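Local coordinates for protein gp18 (Listeria monocytogenes EGD-e, PDB 3GS9), which is a prophage tail protein of the endopeptidase tail family and probably serves as a structural component of the phage tail, at residues P90-T95 with P167-L172; Y94-G99 with N149-I154; D102-G107 with Q142-N147; A269-V274 with V328-Q333. One frame throughout, in Å; residues are numbered along the deposited sequence. Where two conformers were deposited one is given.

Contact 1. Residues P90-T95 with P167-L172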
loop_
_atom_site.group_PDB
_atom_site.type_symbol
_atom_site.label_atom_id
_atom_site.label_comp_id
_atom_site.label_asym_id
_atom_site.label_seq_id
_atom_site.Cartn_x
_atom_site.Cartn_y
_atom_site.Cartn_z
ATOM N N PRO A 90 18.749 -13.200 9.323
ATOM C CA PRO A 90 18.960 -13.213 7.864
ATOM C C PRO A 90 20.380 -13.611 7.447
ATOM O O PRO A 90 21.357 -13.293 8.132
ATOM C CB PRO A 90 18.735 -11.750 7.462
ATOM C CG PRO A 90 17.807 -11.236 8.547
ATOM C CD PRO A 90 18.323 -11.872 9.803
ATOM N N HIS A 91 20.453 -14.334 6.347
ATOM C CA HIS A 91 21.726 -14.717 5.754
ATOM C C HIS A 91 22.655 -13.495 5.570
ATOM O O HIS A 91 22.206 -12.401 5.291
ATOM C CB HIS A 91 21.464 -15.419 4.443
ATOM C CG HIS A 91 22.695 -16.028 3.863
ATOM N ND1 HIS A 91 23.511 -15.336 3.000
ATOM C CD2 HIS A 91 23.284 -17.229 4.068
ATOM C CE1 HIS A 91 24.534 -16.108 2.662
ATOM N NE2 HIS A 91 24.416 -17.262 3.291
ATOM N N ILE A 92 23.960 -13.717 5.733
ATOM C CA ILE A 92 24.966 -12.657 5.598
ATOM C C ILE A 92 24.886 -11.857 4.282
ATOM O O ILE A 92 25.216 -10.692 4.246
ATOM C CB ILE A 92 26.401 -13.262 5.802
ATOM C CG1 ILE A 92 27.413 -12.144 6.047
ATOM C CG2 ILE A 92 26.760 -14.224 4.694
ATOM C CD1 ILE A 92 27.259 -11.520 7.378
ATOM N N TYR A 93 24.351 -12.480 3.229
ATOM C CA TYR A 93 24.132 -11.773 1.955
ATOM C C TYR A 93 23.417 -10.452 2.172
ATOM O O TYR A 93 23.808 -9.433 1.614
ATOM C CB TYR A 93 23.313 -12.640 1.033
ATOM C CG TYR A 93 22.815 -11.923 -0.205
ATOM C CD1 TYR A 93 23.719 -11.428 -1.145
ATOM C CD2 TYR A 93 21.464 -11.793 -0.451
ATOM C CE1 TYR A 93 23.276 -10.757 -2.279
ATOM C CE2 TYR A 93 21.007 -11.156 -1.597
ATOM C CZ TYR A 93 21.932 -10.648 -2.508
ATOM O OH TYR A 93 21.479 -10.030 -3.656
ATOM N N TYR A 94 22.380 -10.479 2.997
ATOM C CA TYR A 94 21.500 -9.296 3.194
ATOM C C TYR A 94 22.181 -8.116 3.872
ATOM O O TYR A 94 21.705 -6.978 3.788
ATOM C CB TYR A 94 20.206 -9.685 3.890
ATOM C CG TYR A 94 19.372 -10.495 2.960
ATOM C CD1 TYR A 94 18.727 -9.897 1.916
ATOM C CD2 TYR A 94 19.353 -11.874 3.043
ATOM C CE1 TYR A 94 17.995 -10.624 0.996
ATOM C CE2 TYR A 94 18.613 -12.638 2.127
ATOM C CZ TYR A 94 17.942 -11.995 1.111
ATOM O OH TYR A 94 17.203 -12.669 0.180
ATOM N N THR A 95 23.344 -8.371 4.497
ATOM C CA THR A 95 24.135 -7.276 5.048
ATOM C C THR A 95 24.768 -6.351 4.000
ATOM O O THR A 95 25.283 -5.322 4.366
ATOM C CB THR A 95 25.251 -7.754 6.053
ATOM O OG1 THR A 95 26.307 -8.443 5.360
ATOM C CG2 THR A 95 24.628 -8.620 7.165
ATOM N N PRO A 167 24.096 -16.713 -3.361
ATOM C CA PRO A 167 25.150 -16.414 -2.391
ATOM C C PRO A 167 25.684 -17.636 -1.678
ATOM O O PRO A 167 24.874 -18.448 -1.175
ATOM C CB PRO A 167 24.437 -15.500 -1.363
ATOM C CG PRO A 167 23.156 -15.095 -1.971
ATOM C CD PRO A 167 22.781 -16.272 -2.863
ATOM N N ASP A 168 27.009 -17.765 -1.653
ATOM C CA ASP A 168 27.728 -18.708 -0.746
ATOM C C ASP A 168 28.488 -17.822 0.252
ATOM O O ASP A 168 29.546 -17.279 -0.060
ATOM C CB ASP A 168 28.687 -19.623 -1.519
ATOM C CG ASP A 168 29.495 -20.516 -0.628
ATOM O OD1 ASP A 168 29.256 -20.538 0.593
ATOM O OD2 ASP A 168 30.407 -21.216 -1.152
ATOM N N ASN A 169 27.903 -17.623 1.432
ATOM C CA ASN A 169 28.313 -16.536 2.319
ATOM C C ASN A 169 28.397 -15.236 1.549
ATOM O O ASN A 169 27.374 -14.857 0.953
ATOM C CB ASN A 169 29.527 -16.951 3.121
ATOM C CG ASN A 169 29.181 -18.120 4.044
ATOM O OD1 ASN A 169 28.321 -17.961 4.894
ATOM N ND2 ASN A 169 29.760 -19.287 3.822
ATOM N N ARG A 170 29.533 -14.547 1.543
ATOM C CA ARG A 170 29.620 -13.277 0.823
ATOM C C ARG A 170 30.178 -13.441 -0.594
ATOM O O ARG A 170 30.556 -12.467 -1.233
ATOM C CB ARG A 170 30.479 -12.279 1.594
ATOM C CG ARG A 170 29.961 -11.913 2.957
ATOM C CD ARG A 170 31.040 -11.039 3.638
ATOM N NE ARG A 170 30.727 -10.806 5.027
ATOM C CZ ARG A 170 31.414 -10.012 5.836
ATOM N NH1 ARG A 170 32.487 -9.352 5.400
ATOM N NH2 ARG A 170 31.015 -9.882 7.097
ATOM N N HIS A 171 30.216 -14.663 -1.103
ATOM C CA HIS A 171 30.615 -14.871 -2.483
ATOM C C HIS A 171 29.350 -15.078 -3.306
ATOM O O HIS A 171 28.641 -16.074 -3.126
ATOM C CB HIS A 171 31.586 -16.054 -2.629
ATOM C CG HIS A 171 32.010 -16.283 -4.045
ATOM N ND1 HIS A 171 32.850 -15.421 -4.707
ATOM C CD2 HIS A 171 31.648 -17.225 -4.943
ATOM C CE1 HIS A 171 33.029 -15.854 -5.940
ATOM N NE2 HIS A 171 32.307 -16.944 -6.109
ATOM N N LEU A 172 29.157 -14.181 -4.272
ATOM C CA LEU A 172 27.962 -14.099 -5.102
ATOM C C LEU A 172 28.149 -14.635 -6.518
ATOM O O LEU A 172 28.952 -14.105 -7.302
ATOM C CB LEU A 172 27.461 -12.653 -5.192
ATOM C CG LEU A 172 27.428 -11.815 -3.912
ATOM C CD1 LEU A 172 26.943 -10.418 -4.186
ATOM C CD2 LEU A 172 26.599 -12.513 -2.842
#

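Contact 2. Residues Y94-G99 with N149-I154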
loop_
_atom_site.group_PDB
_atom_site.type_symbol
_atom_site.label_atom_id
_atom_site.label_comp_id
_atom_site.label_asym_id
_atom_site.label_seq_id
_atom_site.Cartn_x
_atom_site.Cartn_y
_atom_site.Cartn_z
ATOM N N TYR A 94 22.380 -10.479 2.997
ATOM C CA TYR A 94 21.500 -9.296 3.194
ATOM C C TYR A 94 22.181 -8.116 3.872
ATOM O O TYR A 94 21.705 -6.978 3.788
ATOM C CB TYR A 94 20.206 -9.685 3.890
ATOM C CG TYR A 94 19.372 -10.495 2.960
ATOM C CD1 TYR A 94 18.727 -9.897 1.916
ATOM C CD2 TYR A 94 19.353 -11.874 3.043
ATOM C CE1 TYR A 94 17.995 -10.624 0.996
ATOM C CE2 TYR A 94 18.613 -12.638 2.127
ATOM C CZ TYR A 94 17.942 -11.995 1.111
ATOM O OH TYR A 94 17.203 -12.669 0.180
ATOM N N THR A 95 23.344 -8.371 4.497
ATOM C CA THR A 95 24.135 -7.276 5.048
ATOM C C THR A 95 24.768 -6.351 4.000
ATOM O O THR A 95 25.283 -5.322 4.366
ATOM C CB THR A 95 25.251 -7.754 6.053
ATOM O OG1 THR A 95 26.307 -8.443 5.360
ATOM C CG2 THR A 95 24.628 -8.620 7.165
ATOM N N CYS A 96 24.743 -6.732 2.719
ATOM C CA CYS A 96 25.227 -5.841 1.654
ATOM C C CYS A 96 24.444 -4.531 1.571
ATOM O O CYS A 96 24.910 -3.528 0.992
ATOM C CB CYS A 96 25.278 -6.546 0.280
ATOM S SG CYS A 96 23.767 -6.864 -0.563
ATOM N N GLN A 97 23.244 -4.536 2.133
ATOM C CA GLN A 97 22.451 -3.330 2.178
ATOM C C GLN A 97 23.082 -2.215 3.030
ATOM O O GLN A 97 22.698 -1.029 2.881
ATOM C CB GLN A 97 21.049 -3.639 2.684
ATOM C CG GLN A 97 20.051 -2.606 2.238
ATOM C CD GLN A 97 18.916 -2.446 3.190
ATOM O OE1 GLN A 97 18.669 -3.309 4.031
ATOM N NE2 GLN A 97 18.210 -1.315 3.081
ATOM N N ASP A 98 24.067 -2.577 3.863
ATOM C CA ASP A 98 24.825 -1.590 4.653
ATOM C C ASP A 98 25.794 -0.757 3.792
ATOM O O ASP A 98 26.358 0.216 4.254
ATOM C CB ASP A 98 25.591 -2.275 5.814
ATOM C CG ASP A 98 24.683 -2.711 6.977
ATOM O OD1 ASP A 98 23.561 -2.174 7.118
ATOM O OD2 ASP A 98 25.138 -3.562 7.781
ATOM N N GLY A 99 25.963 -1.167 2.540
ATOM C CA GLY A 99 26.871 -0.498 1.590
ATOM C C GLY A 99 26.111 0.346 0.605
ATOM O O GLY A 99 25.006 -0.007 0.198
ATOM N N ASN A 149 21.851 1.530 -2.408
ATOM C CA ASN A 149 22.501 0.520 -1.592
ATOM C C ASN A 149 22.803 -0.712 -2.445
ATOM O O ASN A 149 22.179 -0.928 -3.480
ATOM C CB ASN A 149 21.700 0.159 -0.345
ATOM C CG ASN A 149 20.478 -0.608 -0.663
ATOM O OD1 ASN A 149 20.555 -1.806 -0.944
ATOM N ND2 ASN A 149 19.328 0.083 -0.708
ATOM N N TYR A 150 23.731 -1.530 -1.976
ATOM C CA TYR A 150 24.228 -2.633 -2.810
ATOM C C TYR A 150 23.152 -3.652 -3.152
ATOM O O TYR A 150 23.155 -4.222 -4.254
ATOM C CB TYR A 150 25.410 -3.349 -2.150
ATOM C CG TYR A 150 26.685 -2.531 -1.955
ATOM C CD1 TYR A 150 26.862 -1.271 -2.540
ATOM C CD2 TYR A 150 27.732 -3.073 -1.233
ATOM C CE1 TYR A 150 28.041 -0.552 -2.357
ATOM C CE2 TYR A 150 28.934 -2.379 -1.062
ATOM C CZ TYR A 150 29.080 -1.127 -1.615
ATOM O OH TYR A 150 30.270 -0.446 -1.408
ATOM N N LEU A 151 22.253 -3.940 -2.210
ATOM C CA LEU A 151 21.222 -4.938 -2.465
ATOM C C LEU A 151 20.246 -4.451 -3.556
ATOM O O LEU A 151 19.887 -5.196 -4.462
ATOM C CB LEU A 151 20.464 -5.234 -1.164
ATOM C CG LEU A 151 19.420 -6.339 -1.208
ATOM C CD1 LEU A 151 19.997 -7.656 -1.676
ATOM C CD2 LEU A 151 18.829 -6.517 0.174
ATOM N N THR A 152 19.798 -3.198 -3.441
ATOM C CA THR A 152 18.875 -2.626 -4.432
ATOM C C THR A 152 19.495 -2.625 -5.838
ATOM O O THR A 152 18.829 -2.974 -6.837
ATOM C CB THR A 152 18.447 -1.215 -4.025
ATOM O OG1 THR A 152 17.734 -1.323 -2.795
ATOM C CG2 THR A 152 17.583 -0.593 -5.124
ATOM N N LEU A 153 20.791 -2.308 -5.896
ATOM C CA LEU A 153 21.518 -2.289 -7.155
ATOM C C LEU A 153 21.601 -3.702 -7.744
ATOM O O LEU A 153 21.351 -3.897 -8.938
ATOM C CB LEU A 153 22.911 -1.642 -6.980
ATOM C CG LEU A 153 22.938 -0.118 -6.689
ATOM C CD1 LEU A 153 24.399 0.332 -6.564
ATOM C CD2 LEU A 153 22.152 0.677 -7.752
ATOM N N ILE A 154 21.961 -4.685 -6.910
ATOM C CA ILE A 154 22.003 -6.073 -7.354
ATOM C C ILE A 154 20.629 -6.484 -7.896
ATOM O O ILE A 154 20.505 -7.065 -8.972
ATOM C CB ILE A 154 22.446 -6.992 -6.223
ATOM C CG1 ILE A 154 23.934 -6.798 -5.948
ATOM C CG2 ILE A 154 22.133 -8.461 -6.552
ATOM C CD1 ILE A 154 24.466 -7.589 -4.768
#

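Contact 3. Residues D102-G107 with Q142-N147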
loop_
_atom_site.group_PDB
_atom_site.type_symbol
_atom_site.label_atom_id
_atom_site.label_comp_id
_atom_site.label_asym_id
_atom_site.label_seq_id
_atom_site.Cartn_x
_atom_site.Cartn_y
_atom_site.Cartn_z
ATOM N N ASP A 102 27.088 5.690 -4.183
ATOM C CA ASP A 102 26.435 6.960 -4.474
ATOM C C ASP A 102 26.682 7.390 -5.929
ATOM O O ASP A 102 25.911 8.168 -6.509
ATOM C CB ASP A 102 26.971 8.048 -3.521
ATOM C CG ASP A 102 26.745 7.709 -2.040
ATOM O OD1 ASP A 102 25.571 7.538 -1.644
ATOM O OD2 ASP A 102 27.742 7.631 -1.273
ATOM N N ASP A 103 27.795 6.917 -6.474
ATOM C CA ASP A 103 28.221 7.286 -7.852
ATOM C C ASP A 103 27.379 6.513 -8.866
ATOM O O ASP A 103 26.984 5.377 -8.610
ATOM C CB ASP A 103 29.689 6.952 -8.052
ATOM C CG ASP A 103 30.621 7.836 -7.210
ATOM O OD1 ASP A 103 30.205 8.954 -6.849
ATOM O OD2 ASP A 103 31.751 7.395 -6.916
ATOM N N ALA A 104 27.094 7.140 -10.015
ATOM C CA ALA A 104 26.245 6.550 -11.034
ATOM C C ALA A 104 27.001 6.547 -12.366
ATOM O O ALA A 104 27.903 7.370 -12.583
ATOM C CB ALA A 104 24.894 7.299 -11.122
ATOM N N ILE A 105 26.696 5.563 -13.218
ATOM C CA ILE A 105 27.326 5.434 -14.528
ATOM C C ILE A 105 26.275 5.252 -15.619
ATOM O O ILE A 105 25.191 4.726 -15.394
ATOM C CB ILE A 105 28.354 4.299 -14.578
ATOM C CG1 ILE A 105 27.700 2.946 -14.217
ATOM C CG2 ILE A 105 29.517 4.596 -13.659
ATOM C CD1 ILE A 105 28.612 1.793 -14.464
ATOM N N THR A 106 26.614 5.754 -16.801
ATOM C CA THR A 106 25.736 5.724 -17.938
ATOM C C THR A 106 26.460 5.199 -19.156
ATOM O O THR A 106 27.542 5.674 -19.498
ATOM C CB THR A 106 25.226 7.131 -18.215
ATOM O OG1 THR A 106 24.361 7.508 -17.130
ATOM C CG2 THR A 106 24.499 7.203 -19.531
ATOM N N GLY A 107 25.856 4.227 -19.819
ATOM C CA GLY A 107 26.476 3.661 -20.992
ATOM C C GLY A 107 26.048 2.252 -21.230
ATOM O O GLY A 107 25.225 1.706 -20.484
ATOM N N GLN A 142 22.622 1.284 -19.518
ATOM C CA GLN A 142 22.364 1.866 -18.218
ATOM C C GLN A 142 22.271 3.378 -18.302
ATOM O O GLN A 142 23.000 4.015 -19.079
ATOM C CB GLN A 142 23.470 1.467 -17.256
ATOM C CG GLN A 142 23.571 -0.046 -17.097
ATOM C CD GLN A 142 22.433 -0.676 -16.300
ATOM O OE1 GLN A 142 21.711 -0.029 -15.545
ATOM N NE2 GLN A 142 22.267 -1.969 -16.497
ATOM N N GLU A 143 21.338 3.936 -17.551
ATOM C CA GLU A 143 21.277 5.384 -17.370
ATOM C C GLU A 143 21.307 5.673 -15.860
ATOM O O GLU A 143 20.389 5.289 -15.116
ATOM C CB GLU A 143 20.019 5.961 -18.027
ATOM C CG GLU A 143 20.041 5.852 -19.574
ATOM C CD GLU A 143 18.831 6.437 -20.281
ATOM O OE1 GLU A 143 17.920 6.976 -19.612
ATOM O OE2 GLU A 143 18.790 6.350 -21.529
ATOM N N ASN A 144 22.404 6.282 -15.407
ATOM C CA ASN A 144 22.597 6.595 -14.008
ATOM C C ASN A 144 22.486 5.328 -13.155
ATOM O O ASN A 144 21.792 5.314 -12.130
ATOM C CB ASN A 144 21.594 7.686 -13.593
ATOM C CG ASN A 144 21.830 8.979 -14.351
ATOM O OD1 ASN A 144 22.975 9.383 -14.523
ATOM N ND2 ASN A 144 20.765 9.603 -14.839
ATOM N N PHE A 145 23.146 4.250 -13.594
ATOM C CA PHE A 145 23.204 3.046 -12.746
ATOM C C PHE A 145 24.065 3.329 -11.500
ATOM O O PHE A 145 25.255 3.600 -11.614
ATOM C CB PHE A 145 23.752 1.806 -13.463
ATOM C CG PHE A 145 23.965 0.646 -12.519
ATOM C CD1 PHE A 145 22.884 -0.059 -12.031
ATOM C CD2 PHE A 145 25.238 0.338 -12.032
ATOM C CE1 PHE A 145 23.084 -1.105 -11.150
ATOM C CE2 PHE A 145 25.441 -0.678 -11.138
ATOM C CZ PHE A 145 24.350 -1.410 -10.686
ATOM N N GLY A 146 23.445 3.233 -10.324
ATOM C CA GLY A 146 24.111 3.562 -9.073
ATOM C C GLY A 146 23.241 4.416 -8.186
ATOM O O GLY A 146 22.011 4.437 -8.318
ATOM N N ASN A 147 23.882 5.130 -7.268
ATOM C CA ASN A 147 23.148 5.935 -6.301
ATOM C C ASN A 147 22.146 5.109 -5.514
ATOM O O ASN A 147 20.944 5.409 -5.449
ATOM C CB ASN A 147 22.506 7.148 -6.996
ATOM C CG ASN A 147 22.034 8.200 -6.016
ATOM O OD1 ASN A 147 22.281 8.099 -4.816
ATOM N ND2 ASN A 147 21.341 9.216 -6.526
HETATM O O HOH W 1 25.643 8.420 -14.944
#

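Contact 4. Residues A269-V274 with V328-Q333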
loop_
_atom_site.group_PDB
_atom_site.type_symbol
_atom_site.label_atom_id
_atom_site.label_comp_id
_atom_site.label_asym_id
_atom_site.label_seq_id
_atom_site.Cartn_x
_atom_site.Cartn_y
_atom_site.Cartn_z
ATOM N N ALA A 269 -1.421 -19.362 -13.866
ATOM C CA ALA A 269 -0.562 -19.045 -12.734
ATOM C C ALA A 269 -0.811 -20.123 -11.676
ATOM O O ALA A 269 -1.905 -20.240 -11.148
ATOM C CB ALA A 269 -0.870 -17.628 -12.216
ATOM N N THR A 270 0.240 -20.878 -11.361
ATOM C CA THR A 270 0.141 -22.112 -10.568
ATOM C C THR A 270 1.177 -22.055 -9.468
ATOM O O THR A 270 2.406 -21.974 -9.750
ATOM C CB THR A 270 0.412 -23.352 -11.467
ATOM O OG1 THR A 270 -0.546 -23.360 -12.536
ATOM C CG2 THR A 270 0.334 -24.654 -10.677
ATOM N N THR A 271 0.685 -22.050 -8.235
ATOM C CA THR A 271 1.528 -21.956 -7.046
ATOM C C THR A 271 1.020 -22.925 -6.013
ATOM O O THR A 271 -0.159 -22.925 -5.691
ATOM C CB THR A 271 1.506 -20.535 -6.433
ATOM O OG1 THR A 271 2.025 -19.595 -7.384
ATOM C CG2 THR A 271 2.329 -20.485 -5.124
ATOM N N GLY A 272 1.921 -23.730 -5.496
ATOM C CA GLY A 272 1.547 -24.756 -4.548
ATOM C C GLY A 272 2.606 -25.069 -3.525
ATOM O O GLY A 272 3.795 -24.772 -3.716
ATOM N N SER A 273 2.146 -25.707 -2.462
ATOM C CA SER A 273 3.018 -26.185 -1.399
ATOM C C SER A 273 3.030 -27.699 -1.466
ATOM O O SER A 273 1.985 -28.342 -1.421
ATOM C CB SER A 273 2.491 -25.726 -0.047
ATOM O OG SER A 273 2.385 -24.313 0.017
ATOM N N VAL A 274 4.232 -28.259 -1.558
ATOM C CA VAL A 274 4.404 -29.677 -1.729
ATOM C C VAL A 274 5.445 -30.248 -0.773
ATOM O O VAL A 274 6.309 -29.540 -0.261
ATOM C CB VAL A 274 4.802 -30.007 -3.195
ATOM C CG1 VAL A 274 3.848 -29.328 -4.177
ATOM C CG2 VAL A 274 6.232 -29.590 -3.481
ATOM N N VAL A 328 4.714 -11.156 -4.227
ATOM C CA VAL A 328 3.427 -10.820 -3.591
ATOM C C VAL A 328 2.253 -11.547 -4.275
ATOM O O VAL A 328 1.325 -11.994 -3.602
ATOM C CB VAL A 328 3.150 -9.293 -3.576
ATOM C CG1 VAL A 328 1.780 -8.991 -2.969
ATOM C CG2 VAL A 328 4.223 -8.580 -2.787
ATOM N N SER A 329 2.305 -11.657 -5.608
ATOM C CA SER A 329 1.291 -12.430 -6.341
ATOM C C SER A 329 1.374 -13.918 -5.960
ATOM O O SER A 329 0.347 -14.579 -5.789
ATOM C CB SER A 329 1.440 -12.256 -7.849
ATOM O OG SER A 329 0.443 -13.016 -8.509
ATOM N N ILE A 330 2.597 -14.431 -5.823
ATOM C CA ILE A 330 2.807 -15.810 -5.372
ATOM C C ILE A 330 2.253 -16.018 -3.956
ATOM O O ILE A 330 1.565 -17.008 -3.701
ATOM C CB ILE A 330 4.303 -16.239 -5.463
ATOM C CG1 ILE A 330 4.680 -16.459 -6.936
ATOM C CG2 ILE A 330 4.565 -17.510 -4.610
ATOM C CD1 ILE A 330 6.201 -16.721 -7.212
HETATM N N MSE A 331 2.526 -15.082 -3.048
HETATM C CA MSE A 331 2.025 -15.195 -1.668
HETATM C C MSE A 331 0.482 -15.120 -1.593
HETATM O O MSE A 331 -0.134 -15.821 -0.793
HETATM C CB MSE A 331 2.656 -14.124 -0.775
HETATM C CG MSE A 331 4.177 -14.229 -0.645
HETATM SE SE MSE A 331 4.946 -12.844 0.564
HETATM C CE MSE A 331 4.220 -11.193 -0.196
ATOM N N ALA A 332 -0.126 -14.281 -2.430
ATOM C CA ALA A 332 -1.596 -14.200 -2.542
ATOM C C ALA A 332 -2.194 -15.572 -2.848
ATOM O O ALA A 332 -3.138 -16.018 -2.186
ATOM C CB ALA A 332 -2.003 -13.197 -3.621
ATOM N N GLN A 333 -1.621 -16.240 -3.848
ATOM C CA GLN A 333 -2.017 -17.616 -4.217
ATOM C C GLN A 333 -1.844 -18.597 -3.065
ATOM O O GLN A 333 -2.745 -19.394 -2.795
ATOM C CB GLN A 333 -1.207 -18.095 -5.421
ATOM C CG GLN A 333 -1.585 -17.384 -6.723
ATOM C CD GLN A 333 -1.163 -18.173 -7.954
ATOM O OE1 GLN A 333 -0.022 -18.047 -8.443
ATOM N NE2 GLN A 333 -2.101 -18.967 -8.487
#

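Contact 1. Residues P90-T95 with P167-L172
The I92-Y93 backbone, at the start of a 3-10 segment, lies beside the tip of a beta hairpin, with CA atoms 5.8 Å apart for Y93 and R170, and no hydrogen bond joins the two backbones. The hairpin is of the two-residue kind: D168 and H171 exchange backbone bonds in both directions around a type II' turn, and N169 takes the positive phi (49°) expected at the first turn position. From the strand leading into this turn, P167 lays CG over one face of the Y93 ring, offset toward the rim, as a CH-pi contact 3.9 Å from the centroid. The ring reaches this place because its CG stands anti to the backbone N (chi1 170°). L172, on the returning strand, brings CD2 to within 3.5 Å of Y93 CD1, its side chain running nearly perpendicular to that of Y93. Y93 and L172 both reach I154 of helix 150-161, so the hairpin closes over a buried aromatic-aliphatic cluster. N169 O lies at the edge of the H91 ring, 3.5 Å from CE1. Within its own segment H91 ND1 accepts from Y93 N at 3.0 Å, the donor tilted from the ring plane. H91 NE2 is bound to Q67, which also accepts from N169 N and ties the turn to strand 67-74. The extended R170 side chain passes I92, whose CG1 lies at the edge of the guanidinium, 3.7 Å from R170 NE.

Contact 2. Residues Y94-G99 with N149-I154
The side chain of C96 and the carbonyl of G99 make the first shell. C96 SG sits 3.7 Å from L151 CB, with I154 CD1 a little farther off, and the backbone oxygen of C96 comes near Y150 CB. C96 SG lies between its own backbone N and carbonyl carbon (chi1 74°), a setting that sends it toward the helix. Next to it, G99 lies over one face of the Y150 ring: G99 CA is 3.8 Å from the ring centroid and only 8° off the normal, a CH-pi contact. G99 O receives Y150 N at 2.9 Å, with the donor well above the carbonyl plane. L151 CD2 meets the Y94 ring at its edge, 3.8 Å from CD1. In the next shell N149 OD1 accepts from T152 N at 3.0 Å, a nearly straight bond, while N149 ND2 donates to T152 OG1. Farther out, Y150 OH bonds to D122 O, and F119 meets the Y150 ring edge-to-face; both hold the ring from outside the two segments. The arrangement is a helix start with an asparagine N-cap, docked against the end of a 3-10 segment, whose following residue G99 supplies a carbonyl to Y150 N.

Contact 3. Residues D102-G107 with Q142-N147
A two-stranded antiparallel ribbon joins A104, I105 and G107 to G146, F145 and Q142, and its register slips by one residue at a G1 beta bulge in which N144 and F145 both face I105. N144 takes the left-handed backbone conformation (phi 56°, psi 46°) usual at the first position of such a bulge. I105 and F145 form a hydrogen-bonded pair, F145 N to I105 O at 2.8 Å and I105 N to F145 O at 2.9 Å. Beyond the bulge G107 and Q142 are likewise paired in both directions, Q142 N to G107 O at 2.8 Å. Inside the bulge N144 N turns from the strand carbonyls to a side chain, donating to T106 OG1 at 2.9 Å in a fairly straight bond (164°). The T106 and N144 side chains lie side by side, and a water bridges them: it donates to N144 OD1 at 2.9 Å and bonds T106 OG1 at 2.7 Å. On the other face, I105 CG1 packs 4.2 Å from F145 CB and meets the phenyl ring at its edge, while that ring runs on toward helices 111-118 and 150-161. Q142 NE2 is bound there by D160 and Y161. The chemistry implies a two-sided ribbon: a hydroxyl replaces a main-chain acceptor at the slip and is tied to water, while F145, on the opposite face, is buried against the helices.

Contact 4. Residues A269-V274 with V328-Q333
Q333 of helix 328-333 grips A269 and T271 of strand 269-274 through both ends of its side-chain amide, where the two segment axes approach to 8.2 Å at 61°. Q333 NE2 donates to A269 O at 3.0 Å in a nearly straight bond (164°), with the oxygen close to the amide plane, although NE2 itself stands well above the plane of the carbonyl. Q333 OE1 accepts from T271 OG1 at 2.8 Å, again with the donor above the carbonyl plane of the amide. The glutamine therefore spans two strand residues whose side chains point to the same side. Its chain runs extended beyond CG (chi2 -160°), which carries the amide from the helix to the strand.

Apolar contact is limited to T271 CG2, which touches I330 CG2 at 3.8 Å, the two side chains crossing at about a right angle, and to Q333 CB, 3.8 Å from T271 CB.

The wider polar network extends both groups: Q333 NE2 also bonds D200 of the adjoining strand 197-202, Q333 OE1 also bonds N323, and T271 OG1 also bonds S321 of strand 318-321. Helix 327-334 thus packs on one face of the mixed sheet, across three neighbouring strands. With two partners on each end of the buried amide, its polar atoms are satisfied, and the placement of donors and acceptors fixes which end is oxygen and which nitrogen.

In the fold
Contact 2 lies on the same side of the chain's centre as contact 1 and as contact 3, and contact 4 lies opposite all three. Contacts 1 and 2 start from the same 90-99 region, share Y94 and T95, and have centres about 10 Å apart; Y93 bridges them by touching L151 and I154. Contact 3, about 15 Å from contact 2 between centres, is nested inside the loops closed by both. Strand 141-149 leads into helix 150-161, and L153 packs on F145 and G146. Contact 4 follows later, on the six-stranded mixed sheet, in a part of the chain not touched by the other contacts, with nearest atoms about 12 Å from contacts 1 and 2.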